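Local coordinates for protein naphthalene dioxygenase large subunit (PDB 2B1X) that forms the large subunit of a Rieske-type non-haem iron dioxygenase, carrying an Fe2/S2 cluster in one domain and an iron(III) ion in the other, at residues E54-E57 / R58-V62; R279-P282 / E283-E286. All coordinates share one frame; numbering follows the deposited sequence.

Contact 1 (E54-E57 / R58-V62)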
# COMPACT_ATOMS: atom_id res chain seq x y z
N GLU A 54 -6.84 33.44 -4.29
CA GLU A 54 -7.15 32.18 -5.00
C GLU A 54 -8.61 32.10 -5.46
O GLU A 54 -8.95 31.35 -6.39
CB GLU A 54 -6.85 30.96 -4.11
CG GLU A 54 -5.42 30.83 -3.57
CD GLU A 54 -5.22 29.48 -2.91
OE1 GLU A 54 -4.96 28.49 -3.64
OE2 GLU A 54 -5.33 29.39 -1.65
N ILE A 55 -9.49 32.84 -4.78
CA ILE A 55 -10.91 32.84 -5.08
C ILE A 55 -11.39 34.28 -5.27
O ILE A 55 -12.22 34.79 -4.52
CB ILE A 55 -11.68 32.09 -3.98
CG1 ILE A 55 -11.30 32.62 -2.58
CG2 ILE A 55 -11.33 30.59 -4.07
CD1 ILE A 55 -12.21 32.18 -1.44
N PRO A 56 -10.84 34.96 -6.27
CA PRO A 56 -11.08 36.40 -6.44
C PRO A 56 -12.46 36.75 -6.99
O PRO A 56 -12.96 37.83 -6.67
CB PRO A 56 -10.00 36.85 -7.42
CG PRO A 56 -9.64 35.65 -8.21
CD PRO A 56 -9.93 34.42 -7.31
N GLU A 57 -13.06 35.87 -7.78
CA GLU A 57 -14.34 36.14 -8.44
C GLU A 57 -15.48 35.40 -7.75
O GLU A 57 -15.28 34.33 -7.15
CB GLU A 57 -14.32 35.65 -9.88
CG GLU A 57 -13.26 36.28 -10.77
CD GLU A 57 -13.41 37.77 -10.85
OE1 GLU A 57 -14.53 38.24 -11.19
OE2 GLU A 57 -12.40 38.47 -10.58
N ARG A 58 -16.68 35.96 -7.86
CA ARG A 58 -17.86 35.32 -7.33
C ARG A 58 -18.06 33.94 -8.00
O ARG A 58 -18.00 33.81 -9.22
CB ARG A 58 -19.08 36.23 -7.50
CG ARG A 58 -18.93 37.53 -6.68
CD ARG A 58 -20.21 38.31 -6.54
NE ARG A 58 -20.00 39.52 -5.76
CZ ARG A 58 -20.97 40.31 -5.32
NH1 ARG A 58 -22.25 40.01 -5.57
NH2 ARG A 58 -20.66 41.40 -4.63
N GLY A 59 -18.25 32.91 -7.19
CA GLY A 59 -18.34 31.55 -7.71
C GLY A 59 -17.05 30.74 -7.61
O GLY A 59 -17.09 29.48 -7.68
N ASP A 60 -15.91 31.42 -7.49
CA ASP A 60 -14.60 30.77 -7.34
C ASP A 60 -14.57 29.93 -6.05
O ASP A 60 -15.10 30.33 -4.99
CB ASP A 60 -13.47 31.80 -7.27
CG ASP A 60 -13.12 32.42 -8.64
OD1 ASP A 60 -13.64 32.01 -9.70
OD2 ASP A 60 -12.32 33.37 -8.74
N TYR A 61 -13.95 28.75 -6.14
CA TYR A 61 -13.77 27.92 -4.96
C TYR A 61 -12.51 27.08 -5.05
O TYR A 61 -12.05 26.78 -6.16
CB TYR A 61 -14.99 26.99 -4.78
CG TYR A 61 -15.09 25.93 -5.85
CD1 TYR A 61 -14.42 24.70 -5.70
CD2 TYR A 61 -15.88 26.13 -6.99
CE1 TYR A 61 -14.50 23.71 -6.69
CE2 TYR A 61 -16.01 25.16 -7.96
CZ TYR A 61 -15.31 23.95 -7.82
OH TYR A 61 -15.42 22.96 -8.77
N VAL A 62 -11.99 26.68 -3.89
CA VAL A 62 -10.93 25.69 -3.79
C VAL A 62 -11.41 24.70 -2.71
O VAL A 62 -12.22 25.07 -1.86
CB VAL A 62 -9.55 26.29 -3.41
CG1 VAL A 62 -8.99 27.18 -4.55
CG2 VAL A 62 -9.59 27.11 -2.10

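Contact 2 (R279-P282 / E283-E286)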
# COMPACT_ATOMS: atom_id res chain seq x y z
N ARG A 279 2.24 51.96 4.36
CA ARG A 279 1.28 51.00 4.90
C ARG A 279 1.67 50.49 6.29
O ARG A 279 0.81 50.22 7.12
CB ARG A 279 1.06 49.84 3.94
CG ARG A 279 0.42 50.22 2.62
CD ARG A 279 -0.02 49.03 1.80
NE ARG A 279 -1.01 48.21 2.49
CZ ARG A 279 -2.31 48.41 2.42
NH1 ARG A 279 -2.78 49.42 1.69
NH2 ARG A 279 -3.15 47.62 3.08
N LEU A 280 2.97 50.34 6.55
CA LEU A 280 3.45 49.76 7.81
C LEU A 280 3.85 50.88 8.77
O LEU A 280 4.13 52.00 8.32
CB LEU A 280 4.64 48.84 7.57
CG LEU A 280 4.46 47.68 6.58
CD1 LEU A 280 5.83 47.06 6.27
CD2 LEU A 280 3.48 46.63 7.12
N THR A 281 3.89 50.59 10.07
CA THR A 281 4.34 51.57 11.07
C THR A 281 5.86 51.75 10.98
O THR A 281 6.57 50.84 10.56
CB THR A 281 3.96 51.19 12.53
OG1 THR A 281 4.77 50.08 12.98
CG2 THR A 281 2.50 50.69 12.64
N PRO A 282 6.36 52.92 11.38
CA PRO A 282 7.81 53.16 11.39
C PRO A 282 8.60 52.04 12.09
O PRO A 282 9.70 51.66 11.64
CB PRO A 282 7.93 54.50 12.13
CG PRO A 282 6.63 55.19 11.88
CD PRO A 282 5.59 54.08 11.87
N GLU A 283 8.05 51.47 13.16
CA GLU A 283 8.70 50.36 13.86
C GLU A 283 8.80 49.11 12.96
O GLU A 283 9.85 48.47 12.92
CB GLU A 283 7.99 50.03 15.17
CG GLU A 283 8.01 51.17 16.19
CD GLU A 283 6.85 52.16 16.04
OE1 GLU A 283 6.70 53.02 16.95
OE2 GLU A 283 6.10 52.09 15.03
N GLN A 284 7.72 48.80 12.25
CA GLN A 284 7.69 47.66 11.31
C GLN A 284 8.68 47.92 10.18
O GLN A 284 9.45 47.02 9.82
CB GLN A 284 6.28 47.42 10.77
CG GLN A 284 5.32 46.86 11.81
CD GLN A 284 3.89 46.83 11.37
OE1 GLN A 284 3.41 47.79 10.76
NE2 GLN A 284 3.19 45.73 11.66
N VAL A 285 8.66 49.14 9.65
CA VAL A 285 9.52 49.54 8.54
C VAL A 285 11.01 49.34 8.87
O VAL A 285 11.77 48.79 8.05
CB VAL A 285 9.26 51.00 8.10
CG1 VAL A 285 10.32 51.48 7.09
CG2 VAL A 285 7.85 51.18 7.53
N GLU A 286 11.43 49.80 10.05
CA GLU A 286 12.82 49.66 10.46
C GLU A 286 13.25 48.22 10.77
O GLU A 286 14.40 47.85 10.55
CB GLU A 286 13.16 50.62 11.62
CG GLU A 286 13.16 52.11 11.24
CD GLU A 286 13.85 52.39 9.90
OE1 GLU A 286 15.03 51.98 9.73
OE2 GLU A 286 13.21 53.02 9.03

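Contact 1 (E54-E57 / R58-V62)
Two hydrogen bonds join E57 and D60 where the chain reverses. In the first, the backbone N of E57 donates to D60 OD2 over 2.8 Å. The donor stands above the carboxylate plane, 55° out of it. A first torsion of -75°, with CG of D60 lying beside its own backbone N, swings the carboxylate back over the turn. In the second, D60 N donates to E57 O at 3.0 Å, so this residue pair is tied by backbone and side chain alike. The other carboxylate oxygen, OD1, is hydrogen-bonded to N102 ND2, so each oxygen of the group has its own N-H partner.

A close C...O approach adds to the polar pairing. The P56 ring crosses the D60 side chain at about a right angle and packs tightly on its oxygen, CD of P56 being 3.0 Å from OD2 of D60.

Van der Waals contacts continue along the start of the strand, where I55 lies alongside: its CA is 3.5 Å from D60 CB, while its CG2 sits 3.7 Å from Y61 CA and 4.2 Å from V62 CG1.

The backbone angles identify the reversal. G59, at a positive phi of 98°, takes the third position of a type II beta turn from E57 to D60, as is usual for glycine in such turns. This turn leads into strand 60-66, an inner strand of an antiparallel sheet in the Rieske [2Fe-2S] domain.

Contact 2 (R279-P282 / E283-E286)
E283 folds its carboxylate back to T281, through the bend at its chi2 of 88°. T281 OG1 donates to E283 OE2 at 3.2 Å, meeting the oxygen on its anti side and 19° out of the carboxylate plane. The same oxygen lies 3.4 Å from T281 CB, while the stem of E283 runs beside the P282 ring and points the same way.

Q284 closes a reciprocal pair with T281. Its backbone N donates to T281 OG1, a rather long bond of 3.3 Å, and its side-chain OE1 accepts from T281 N at 2.9 Å. The latter is nearly straight, 166° at the hydrogen, and it arrives in the carbonyl plane on a lone pair of OE1. Together the two bonds make a capping box, with T281 as the N-cap of helix 282-288. The hydroxyl thus serves as acceptor for Q284 N and as donor to E283. Beyond CG the Q284 chain is extended, which carries OE1 to T281 N; the side chain crosses that of L280 at about a right angle, L280 CB being 3.6 Å from OE1 of Q284. The amide nitrogen, NE2, bonds to F175 O and D178 OD2, so both ends of the buried amide are satisfied and its flip is fixed.

V285 N donates to T281 O at 2.8 Å, an i to i+4 backbone bond. Its CG2 packs 4.0 Å from L280 CB, an apolar contact beside the polar cap.

E286 continues the helical pattern, its N donating to P282 O at 3.0 Å, and its CB and CG lie close to that same oxygen. The carboxylate leads elsewhere, with OE2 in a salt bridge to R289.

In the fold
Contacts 1 and 2 are both local and partly buried; contact 1 falls in the Rieske [2Fe-2S] domain, contact 2 in the catalytic domain, their centres 32 Å apart and nearest atoms about 16 Å apart. They share no element: 54-62 enters strand 60-66, whereas 279-286 joins helix 270-279 to helix 282-288. In contact 1, I55, Y61 and V62 are buried and P56, E57 and R58 exposed; I55 packs on V73 of strand 69-75, to which V62 is bonded through the backbone. In contact 2, buried L280 and Q284 rest against helix 174-181, while T281, P282, E283 and E286 are exposed. A carboxylate accepts a turn N-H in contact 1; a hydroxyl and an amide cap a helix in contact 2.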